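Local coordinates for DNA mimic protein DMP12 (Neisseria meningitidis MC58, PDB 3W1O) that acts as a DNA mimic, binding the histone-like protein HU at its DNA-binding sites and partly preventing it from binding DNA, at residues 6-14 with 22-30; 35-44 with 97-107. All coordinates share one frame; numbering follows the deposited sequence.

Contacts 1 and 2 lie about 12 Å apart, centre to centre, and follow one another along the chain: strand 37-40 is the next element after helix 21-30. Both use the same four-stranded antiparallel sheet, in which strands 7-10 and 37-40 are neighbours. Contact 1 places helix 21-30 on one face of it, while contact 2 places helix 96-111 on the other, so that the sheet is layered between helices. The contacts touch where Ile9 O lies 2.7 Å from Val38 N and, beyond the strand, where Asp14 N lies 2.6 Å from Tyr107 OH. Both belong to the monomer, whose shape and electrostatic surface resemble the straight portion of the bent HU-bound DNA.

Contact 1: residues 6-14 with 22-30; sequences NLLIFCLKD and TEMIDWAYK. With MG (magnesium ion), chain C.
Leu8 and Phe10, alternate residues of strand 7-10, both press on Ala28 of helix 22-30, which runs across the strand at 101°. In Leu8, CB directs the branch at the helix, and CG comes down over Tyr29 CE1 at 3.6 Å. CD1 then settles over the centre of the Tyr29 ring as a CH-pi contact, 8° off the ring normal, and also meets Ala28 CB at 3.5 Å. The second branch, CD2, touches the same ring more loosely, near CE1. At the edge of that ring the hydroxyl donates to the backbone: Tyr29 OH lies 2.7 Å from Asn6 O, tilted somewhat from the carbonyl plane. Methyl and hydrogen bond both help to hold the ring, against which His5 also stacks.

The other CH-pi contact reverses the roles, with the helix supplying the methyl: Ala28 CB sits 3.5 Å from the centroid of the Phe10 ring, almost on its normal, while Ile25 CD1 meets the ring edge. Beyond the strand, Leu12 parts its two methyls between helix side chains. CD1 faces Met24 CE at 3.8 Å, and CD2 lies over one face of the indole, offset toward the rim and 3.4 Å from Trp27 CE3. With its CG anti to the backbone N (chi1 -180°), Trp27 reaches along to the loop, where the aliphatic part of Lys13 crosses its edge, CD being 3.7 Å from Trp27 CZ2. Next in the chain, Asp14 OD1 binds a magnesium ion at 2.2 Å, accompanied by four waters.

Helix 21-30 thus packs on one face of the sheet, across three of its strands, extending from Val37 of strand 37-40, which touches Trp27, to Ile116 and His118 of strand 115-118, which touch Met24 and Ile25.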
loop_
_atom_site.group_PDB
_atom_site.type_symbol
_atom_site.label_atom_id
_atom_site.label_comp_id
_atom_site.label_asym_id
_atom_site.label_seq_id
_atom_site.Cartn_x
_atom_site.Cartn_y
_atom_site.Cartn_z
ATOM N N ASN A 6 3.769 -12.608 -1.683
ATOM C CA ASN A 6 3.483 -11.384 -2.459
ATOM C C ASN A 6 3.685 -10.125 -1.617
ATOM O O ASN A 6 3.555 -10.166 -0.409
ATOM C CB ASN A 6 2.050 -11.408 -2.981
ATOM C CG ASN A 6 1.859 -12.391 -4.104
ATOM O OD1 ASN A 6 2.633 -12.417 -5.051
ATOM N ND2 ASN A 6 0.802 -13.176 -4.021
ATOM N N LEU A 7 3.970 -9.027 -2.287
ATOM C CA LEU A 7 4.033 -7.682 -1.701
ATOM C C LEU A 7 2.672 -7.309 -1.160
ATOM O O LEU A 7 1.675 -7.525 -1.837
ATOM C CB LEU A 7 4.443 -6.673 -2.785
ATOM C CG LEU A 7 4.225 -5.173 -2.548
ATOM C CD1 LEU A 7 5.044 -4.739 -1.306
ATOM C CD2 LEU A 7 4.691 -4.494 -3.821
ATOM N N LEU A 8 2.638 -6.758 0.057
ATOM C CA LEU A 8 1.363 -6.275 0.592
ATOM C C LEU A 8 1.438 -4.795 0.831
ATOM O O LEU A 8 2.454 -4.271 1.288
ATOM C CB LEU A 8 0.981 -6.987 1.886
ATOM C CG LEU A 8 0.839 -8.524 1.863
ATOM C CD1 LEU A 8 0.368 -8.977 3.244
ATOM C CD2 LEU A 8 -0.117 -9.012 0.762
ATOM N N ILE A 9 0.342 -4.113 0.532
ATOM C CA ILE A 9 0.176 -2.731 1.022
ATOM C C ILE A 9 -1.100 -2.818 1.823
ATOM O O ILE A 9 -2.127 -3.242 1.277
ATOM C CB ILE A 9 0.007 -1.778 -0.145
ATOM C CG1 ILE A 9 1.325 -1.750 -0.964
ATOM C CG2 ILE A 9 -0.471 -0.376 0.364
ATOM C CD1 ILE A 9 1.322 -0.834 -2.203
ATOM N N PHE A 10 -1.065 -2.494 3.108
ATOM C CA PHE A 10 -2.263 -2.692 3.888
ATOM C C PHE A 10 -2.345 -1.812 5.136
ATOM O O PHE A 10 -1.317 -1.193 5.537
ATOM C CB PHE A 10 -2.377 -4.178 4.314
ATOM C CG PHE A 10 -1.446 -4.577 5.450
ATOM C CD1 PHE A 10 -1.885 -4.562 6.781
ATOM C CD2 PHE A 10 -0.127 -4.933 5.178
ATOM C CE1 PHE A 10 -0.973 -4.883 7.856
ATOM C CE2 PHE A 10 0.753 -5.264 6.228
ATOM C CZ PHE A 10 0.303 -5.247 7.567
ATOM N N CYS A 11 -3.541 -1.814 5.743
ATOM C CA CYS A 11 -3.690 -1.375 7.137
ATOM C C CYS A 11 -4.575 -2.388 7.810
ATOM O O CYS A 11 -5.166 -3.251 7.151
ATOM C CB CYS A 11 -4.229 0.074 7.214
ATOM S SG CYS A 11 -5.904 0.234 6.566
ATOM N N LEU A 12 -4.586 -2.380 9.142
ATOM C CA LEU A 12 -5.515 -3.161 9.882
ATOM C C LEU A 12 -6.927 -2.630 9.676
ATOM O O LEU A 12 -7.142 -1.418 9.426
ATOM C CB LEU A 12 -5.190 -3.098 11.356
ATOM C CG LEU A 12 -3.805 -3.634 11.679
ATOM C CD1 LEU A 12 -3.535 -3.741 13.208
ATOM C CD2 LEU A 12 -3.634 -4.980 11.023
ATOM N N LYS A 13 -7.870 -3.534 9.829
ATOM C CA LYS A 13 -9.271 -3.166 9.908
ATOM C C LYS A 13 -9.617 -2.380 11.166
ATOM O O LYS A 13 -8.957 -2.514 12.184
ATOM C CB LYS A 13 -10.103 -4.426 9.936
ATOM C CG LYS A 13 -10.334 -4.963 8.570
ATOM C CD LYS A 13 -10.886 -6.348 8.705
ATOM C CE LYS A 13 -11.722 -6.704 7.537
ATOM N NZ LYS A 13 -12.507 -7.895 7.995
ATOM N N ASP A 14 -10.695 -1.618 11.058
ATOM C CA ASP A 14 -11.279 -0.829 12.129
ATOM C C ASP A 14 -11.250 -1.560 13.471
ATOM O O ASP A 14 -10.740 -1.030 14.463
ATOM C CB ASP A 14 -12.709 -0.424 11.745
ATOM C CG ASP A 14 -13.404 0.387 12.829
ATOM O OD1 ASP A 14 -12.694 1.006 13.661
ATOM O OD2 ASP A 14 -14.657 0.404 12.827
ATOM N N THR A 22 5.219 -8.332 13.833
ATOM C CA THR A 22 5.216 -9.629 13.132
ATOM C C THR A 22 3.800 -10.176 13.046
ATOM O O THR A 22 3.362 -10.689 11.979
ATOM C CB THR A 22 6.138 -10.643 13.807
ATOM O OG1 THR A 22 7.492 -10.190 13.655
ATOM C CG2 THR A 22 6.024 -12.004 13.109
ATOM N N GLU A 23 3.084 -10.021 14.151
ATOM C CA GLU A 23 1.676 -10.404 14.228
ATOM C C GLU A 23 0.766 -9.593 13.285
ATOM O O GLU A 23 -0.229 -10.155 12.802
ATOM C CB GLU A 23 1.156 -10.273 15.649
ATOM C CG GLU A 23 1.618 -11.371 16.556
ATOM C CD GLU A 23 1.028 -11.241 17.960
ATOM O OE1 GLU A 23 1.811 -11.259 18.939
ATOM O OE2 GLU A 23 -0.211 -11.115 18.081
ATOM N N MET A 24 1.070 -8.311 13.036
ATOM C CA MET A 24 0.284 -7.501 12.068
ATOM C C MET A 24 0.509 -8.050 10.668
ATOM O O MET A 24 -0.413 -8.141 9.856
ATOM C CB MET A 24 0.701 -6.016 12.028
ATOM C CG MET A 24 0.402 -5.244 13.251
ATOM S SD MET A 24 1.146 -3.564 13.240
ATOM C CE MET A 24 -0.008 -2.681 12.136
ATOM N N ILE A 25 1.763 -8.393 10.369
ATOM C CA ILE A 25 2.085 -8.948 9.027
ATOM C C ILE A 25 1.374 -10.292 8.848
ATOM O O ILE A 25 0.794 -10.555 7.789
ATOM C CB ILE A 25 3.605 -9.165 8.829
ATOM C CG1 ILE A 25 4.362 -7.841 8.994
ATOM C CG2 ILE A 25 3.914 -9.773 7.426
ATOM C CD1 ILE A 25 3.963 -6.761 7.961
ATOM N N ASP A 26 1.434 -11.125 9.880
ATOM C CA ASP A 26 0.731 -12.400 9.864
ATOM C C ASP A 26 -0.760 -12.174 9.625
ATOM O O ASP A 26 -1.339 -12.844 8.799
ATOM C CB ASP A 26 0.924 -13.156 11.166
ATOM C CG ASP A 26 2.363 -13.623 11.383
ATOM O OD1 ASP A 26 3.174 -13.704 10.415
ATOM O OD2 ASP A 26 2.660 -13.923 12.566
ATOM N N TRP A 27 -1.353 -11.203 10.318
ATOM C CA TRP A 27 -2.756 -10.848 10.130
ATOM C C TRP A 27 -3.018 -10.509 8.657
ATOM O O TRP A 27 -3.993 -11.021 8.082
ATOM C CB TRP A 27 -3.179 -9.688 11.028
ATOM C CG TRP A 27 -4.610 -9.301 10.860
ATOM C CD1 TRP A 27 -5.670 -9.762 11.583
ATOM C CD2 TRP A 27 -5.140 -8.342 9.916
ATOM N NE1 TRP A 27 -6.819 -9.156 11.154
ATOM C CE2 TRP A 27 -6.532 -8.293 10.124
ATOM C CE3 TRP A 27 -4.557 -7.524 8.914
ATOM C CZ2 TRP A 27 -7.399 -7.454 9.362
ATOM C CZ3 TRP A 27 -5.399 -6.681 8.158
ATOM C CH2 TRP A 27 -6.807 -6.666 8.376
ATOM N N ALA A 28 -2.155 -9.695 8.040
ATOM C CA ALA A 28 -2.409 -9.257 6.661
ATOM C C ALA A 28 -2.418 -10.473 5.714
ATOM O O ALA A 28 -3.328 -10.603 4.895
ATOM C CB ALA A 28 -1.353 -8.254 6.250
ATOM N N TYR A 29 -1.410 -11.344 5.853
ATOM C CA TYR A 29 -1.322 -12.529 4.968
ATOM C C TYR A 29 -2.478 -13.471 5.183
ATOM O O TYR A 29 -2.870 -14.181 4.245
ATOM C CB TYR A 29 0.012 -13.270 5.141
ATOM C CG TYR A 29 1.116 -12.612 4.344
ATOM C CD1 TYR A 29 1.067 -12.565 2.941
ATOM C CD2 TYR A 29 2.196 -12.011 4.986
ATOM C CE1 TYR A 29 2.087 -11.933 2.199
ATOM C CE2 TYR A 29 3.210 -11.389 4.259
ATOM C CZ TYR A 29 3.164 -11.351 2.882
ATOM O OH TYR A 29 4.179 -10.705 2.184
ATOM N N LYS A 30 -3.020 -13.469 6.406
ATOM C CA LYS A 30 -4.245 -14.232 6.735
ATOM C C LYS A 30 -5.564 -13.554 6.376
ATOM O O LYS A 30 -6.623 -14.187 6.481
ATOM C CB LYS A 30 -4.296 -14.542 8.239
ATOM C CG LYS A 30 -3.298 -15.631 8.644
ATOM C CD LYS A 30 -2.994 -15.540 10.143
ATOM C CE LYS A 30 -3.944 -16.402 10.945
ATOM N NZ LYS A 30 -3.313 -16.678 12.280
HETATM MG MG MG C . -12.070 2.652 15.002
HETATM O O HOH W 1 -10.163 2.465 13.740
HETATM O O HOH W 2 -11.082 4.296 16.155
HETATM O O HOH W 3 -14.049 3.552 15.137
HETATM O O HOH W 4 -12.399 4.043 13.218
#

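Contact 2: residues 35-44 with 97-107; sequences ETVVEITENQ and LVKNIIHVLEY
Glu35 and His103 form the direct side-chain hydrogen bond across this contact: His103 NE2 donates to Glu35 OE1 at 2.6 Å in a nearly straight bond (171°). The oxygen uses its anti lone pair, and carboxylate and imidazole are nearly coplanar. The carboxylate would probably favour a protonated ring. A water donates to both Glu35 O and Asn100 O, bridging the backbones. Within segment 35-44, a capping box starts the helix after strand 37-40: Thr41 N donates to Gln44 OE1 at 2.8 Å, and Gln44 N to Thr41 OG1 at 3.2 Å.

The geometry is that of a helix lying roughly antiparallel (149°) on an outermost strand of the sheet, the strand offering Val38 and Ile40 to it, while Val37 points away from the helix and touches Phe10 on the other face.

One CH-pi contact joins Thr36 CG2 to the face of Tyr107, 3.3 Å from the ring centroid and nearly above it. Val38 divides its methyls: a chi1 of -177° swings CG1 away from its own N, to Leu97 CD1 at 3.7 Å, whereas CG2 lies tightly against Val104 CG2 at 3.4 Å. Leu97 CD1 also reaches Ile40 CG1 at 4.0 Å.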
loop_
_atom_site.group_PDB
_atom_site.type_symbol
_atom_site.label_atom_id
_atom_site.label_comp_id
_atom_site.label_asym_id
_atom_site.label_seq_id
_atom_site.Cartn_x
_atom_site.Cartn_y
_atom_site.Cartn_z
ATOM N N GLU A 35 -10.658 -5.597 2.435
ATOM C CA GLU A 35 -10.598 -4.391 1.640
ATOM C C GLU A 35 -9.390 -3.529 2.060
ATOM O O GLU A 35 -8.978 -2.624 1.333
ATOM C CB GLU A 35 -11.908 -3.561 1.820
ATOM C CG GLU A 35 -12.027 -2.847 3.172
ATOM C CD GLU A 35 -13.350 -2.129 3.305
ATOM O OE1 GLU A 35 -13.470 -1.049 2.695
ATOM O OE2 GLU A 35 -14.232 -2.637 4.018
ATOM N N THR A 36 -8.809 -3.840 3.213
ATOM C CA THR A 36 -7.692 -3.015 3.747
ATOM C C THR A 36 -6.346 -3.579 3.329
ATOM O O THR A 36 -5.316 -3.028 3.711
ATOM C CB THR A 36 -7.694 -2.909 5.286
ATOM O OG1 THR A 36 -7.444 -4.209 5.871
ATOM C CG2 THR A 36 -9.074 -2.323 5.788
ATOM N N VAL A 37 -6.362 -4.672 2.550
ATOM C CA VAL A 37 -5.131 -5.353 2.181
ATOM C C VAL A 37 -5.067 -5.389 0.676
ATOM O O VAL A 37 -6.038 -5.836 0.006
ATOM C CB VAL A 37 -5.006 -6.780 2.739
ATOM C CG1 VAL A 37 -3.766 -7.483 2.108
ATOM C CG2 VAL A 37 -4.921 -6.796 4.248
ATOM N N VAL A 38 -3.963 -4.911 0.114
ATOM C CA VAL A 38 -3.757 -5.116 -1.311
ATOM C C VAL A 38 -2.596 -6.119 -1.464
ATOM O O VAL A 38 -1.502 -5.860 -1.008
ATOM C CB VAL A 38 -3.404 -3.818 -2.038
ATOM C CG1 VAL A 38 -3.268 -4.079 -3.541
ATOM C CG2 VAL A 38 -4.491 -2.750 -1.796
ATOM N N GLU A 39 -2.842 -7.234 -2.144
ATOM C CA GLU A 39 -1.804 -8.197 -2.456
ATOM C C GLU A 39 -1.352 -7.914 -3.875
ATOM O O GLU A 39 -2.190 -7.787 -4.773
ATOM C CB GLU A 39 -2.439 -9.599 -2.386
ATOM C CG GLU A 39 -1.514 -10.717 -2.749
ATOM C CD GLU A 39 -2.252 -12.042 -2.767
ATOM O OE1 GLU A 39 -3.420 -12.097 -3.240
ATOM O OE2 GLU A 39 -1.636 -13.010 -2.308
ATOM N N ILE A 40 -0.041 -7.829 -4.104
ATOM C CA ILE A 40 0.467 -7.393 -5.386
ATOM C C ILE A 40 1.433 -8.441 -5.897
ATOM O O ILE A 40 2.429 -8.703 -5.249
ATOM C CB ILE A 40 1.169 -6.043 -5.292
ATOM C CG1 ILE A 40 0.223 -5.044 -4.641
ATOM C CG2 ILE A 40 1.564 -5.516 -6.717
ATOM C CD1 ILE A 40 0.794 -3.594 -4.503
ATOM N N THR A 41 1.176 -8.980 -7.088
ATOM C CA THR A 41 2.004 -10.079 -7.539
ATOM C C THR A 41 3.255 -9.562 -8.243
ATOM O O THR A 41 3.333 -8.402 -8.621
ATOM C CB THR A 41 1.223 -10.937 -8.532
ATOM O OG1 THR A 41 0.921 -10.131 -9.675
ATOM C CG2 THR A 41 -0.071 -11.412 -7.883
ATOM N N GLU A 42 4.229 -10.446 -8.455
ATOM C CA GLU A 42 5.374 -10.092 -9.306
ATOM C C GLU A 42 4.954 -9.462 -10.641
ATOM O O GLU A 42 5.568 -8.481 -11.100
ATOM C CB GLU A 42 6.248 -11.334 -9.576
ATOM C CG GLU A 42 6.889 -11.903 -8.332
ATOM C CD GLU A 42 7.500 -13.304 -8.550
ATOM O OE1 GLU A 42 7.519 -13.783 -9.709
ATOM O OE2 GLU A 42 7.960 -13.903 -7.547
ATOM N N ASN A 43 3.959 -10.039 -11.309
ATOM C CA ASN A 43 3.616 -9.534 -12.640
ATOM C C ASN A 43 3.000 -8.146 -12.546
ATOM O O ASN A 43 3.212 -7.323 -13.406
ATOM C CB ASN A 43 2.706 -10.508 -13.410
ATOM C CG ASN A 43 3.472 -11.756 -13.857
ATOM O OD1 ASN A 43 4.706 -11.716 -13.990
ATOM N ND2 ASN A 43 2.771 -12.855 -14.057
ATOM N N GLN A 44 2.236 -7.900 -11.486
ATOM C CA GLN A 44 1.741 -6.540 -11.242
ATOM C C GLN A 44 2.884 -5.597 -10.918
ATOM O O GLN A 44 2.844 -4.445 -11.309
ATOM C CB GLN A 44 0.790 -6.528 -10.050
ATOM C CG GLN A 44 -0.525 -7.209 -10.425
ATOM C CD GLN A 44 -1.430 -7.305 -9.248
ATOM O OE1 GLN A 44 -1.089 -7.913 -8.248
ATOM N NE2 GLN A 44 -2.601 -6.678 -9.354
ATOM N N LEU A 97 -5.642 -1.909 -9.712
ATOM C CA LEU A 97 -4.635 -1.932 -8.644
ATOM C C LEU A 97 -4.497 -0.552 -7.986
ATOM O O LEU A 97 -4.340 -0.439 -6.756
ATOM C CB LEU A 97 -3.274 -2.379 -9.212
ATOM C CG LEU A 97 -2.089 -2.327 -8.221
ATOM C CD1 LEU A 97 -2.353 -3.330 -7.099
ATOM C CD2 LEU A 97 -0.763 -2.658 -8.946
ATOM N N VAL A 98 -4.515 0.500 -8.802
ATOM C CA VAL A 98 -4.362 1.839 -8.274
ATOM C C VAL A 98 -5.573 2.179 -7.423
ATOM O O VAL A 98 -5.415 2.742 -6.350
ATOM C CB VAL A 98 -4.122 2.881 -9.399
ATOM C CG1 VAL A 98 -3.940 4.307 -8.797
ATOM C CG2 VAL A 98 -2.861 2.457 -10.234
ATOM N N LYS A 99 -6.795 1.807 -7.876
ATOM C CA LYS A 99 -7.976 2.006 -7.073
ATOM C C LYS A 99 -7.887 1.267 -5.746
ATOM O O LYS A 99 -8.345 1.773 -4.720
ATOM C CB LYS A 99 -9.257 1.542 -7.791
ATOM C CG LYS A 99 -9.675 2.446 -8.992
ATOM C CD LYS A 99 -10.859 1.784 -9.767
ATOM C CE LYS A 99 -12.045 1.579 -8.802
ATOM N NZ LYS A 99 -13.211 1.327 -9.642
ATOM N N ASN A 100 -7.355 0.053 -5.796
ATOM C CA ASN A 100 -7.259 -0.736 -4.609
ATOM C C ASN A 100 -6.284 -0.105 -3.600
ATOM O O ASN A 100 -6.536 -0.152 -2.398
ATOM C CB ASN A 100 -6.848 -2.152 -4.962
ATOM C CG ASN A 100 -7.989 -2.928 -5.599
ATOM O OD1 ASN A 100 -9.150 -2.584 -5.389
ATOM N ND2 ASN A 100 -7.665 -3.924 -6.384
ATOM N N ILE A 101 -5.180 0.434 -4.106
ATOM C CA ILE A 101 -4.197 1.069 -3.201
ATOM C C ILE A 101 -4.844 2.318 -2.642
ATOM O O ILE A 101 -4.848 2.532 -1.421
ATOM C CB ILE A 101 -2.878 1.416 -3.931
ATOM C CG1 ILE A 101 -2.131 0.127 -4.252
ATOM C CG2 ILE A 101 -1.994 2.310 -3.043
ATOM C CD1 ILE A 101 -0.895 0.348 -5.184
ATOM N N ILE A 102 -5.505 3.075 -3.514
ATOM C CA ILE A 102 -6.220 4.281 -3.049
ATOM C C ILE A 102 -7.202 3.958 -1.925
ATOM O O ILE A 102 -7.333 4.701 -0.919
ATOM C CB ILE A 102 -6.912 5.010 -4.222
ATOM C CG1 ILE A 102 -5.884 5.720 -5.109
ATOM C CG2 ILE A 102 -7.951 6.011 -3.686
ATOM C CD1 ILE A 102 -6.508 6.180 -6.495
ATOM N N HIS A 103 -7.880 2.827 -2.069
ATOM C CA HIS A 103 -8.883 2.493 -1.089
ATOM C C HIS A 103 -8.289 2.214 0.288
ATOM O O HIS A 103 -8.890 2.573 1.328
ATOM C CB HIS A 103 -9.659 1.253 -1.498
ATOM C CG HIS A 103 -10.824 1.019 -0.609
ATOM N ND1 HIS A 103 -11.923 1.856 -0.609
ATOM C CD2 HIS A 103 -11.019 0.126 0.391
ATOM C CE1 HIS A 103 -12.773 1.451 0.321
ATOM N NE2 HIS A 103 -12.249 0.402 0.941
ATOM N N VAL A 104 -7.167 1.485 0.301
ATOM C CA VAL A 104 -6.449 1.268 1.575
ATOM C C VAL A 104 -6.069 2.586 2.196
ATOM O O VAL A 104 -6.258 2.792 3.387
ATOM C CB VAL A 104 -5.167 0.460 1.360
ATOM C CG1 VAL A 104 -4.365 0.367 2.742
ATOM C CG2 VAL A 104 -5.606 -0.945 0.874
ATOM N N LEU A 105 -5.572 3.487 1.383
ATOM C CA LEU A 105 -5.189 4.816 1.877
ATOM C C LEU A 105 -6.402 5.562 2.481
ATOM O O LEU A 105 -6.353 6.067 3.609
ATOM C CB LEU A 105 -4.514 5.633 0.763
ATOM C CG LEU A 105 -3.264 4.981 0.123
ATOM C CD1 LEU A 105 -2.718 5.890 -0.972
ATOM C CD2 LEU A 105 -2.181 4.638 1.178
ATOM N N GLU A 106 -7.507 5.588 1.759
ATOM C CA GLU A 106 -8.733 6.221 2.293
ATOM C C GLU A 106 -9.192 5.599 3.594
ATOM O O GLU A 106 -9.586 6.318 4.545
ATOM C CB GLU A 106 -9.864 6.161 1.239
ATOM C CG GLU A 106 -9.550 7.028 0.054
ATOM C CD GLU A 106 -10.622 7.038 -1.011
ATOM O OE1 GLU A 106 -11.517 6.184 -0.946
ATOM O OE2 GLU A 106 -10.545 7.898 -1.925
ATOM N N TYR A 107 -9.145 4.270 3.669
ATOM C CA TYR A 107 -9.610 3.587 4.838
ATOM C C TYR A 107 -8.712 3.989 6.022
ATOM O O TYR A 107 -9.180 4.129 7.174
ATOM C CB TYR A 107 -9.510 2.081 4.638
ATOM C CG TYR A 107 -10.134 1.242 5.716
ATOM C CD1 TYR A 107 -11.375 0.644 5.545
ATOM C CD2 TYR A 107 -9.456 1.006 6.922
ATOM C CE1 TYR A 107 -11.957 -0.178 6.543
ATOM C CE2 TYR A 107 -10.053 0.234 7.924
ATOM C CZ TYR A 107 -11.258 -0.366 7.730
ATOM O OH TYR A 107 -11.784 -1.128 8.734
HETATM O O HOH W 5 -8.563 -2.133 -1.361
#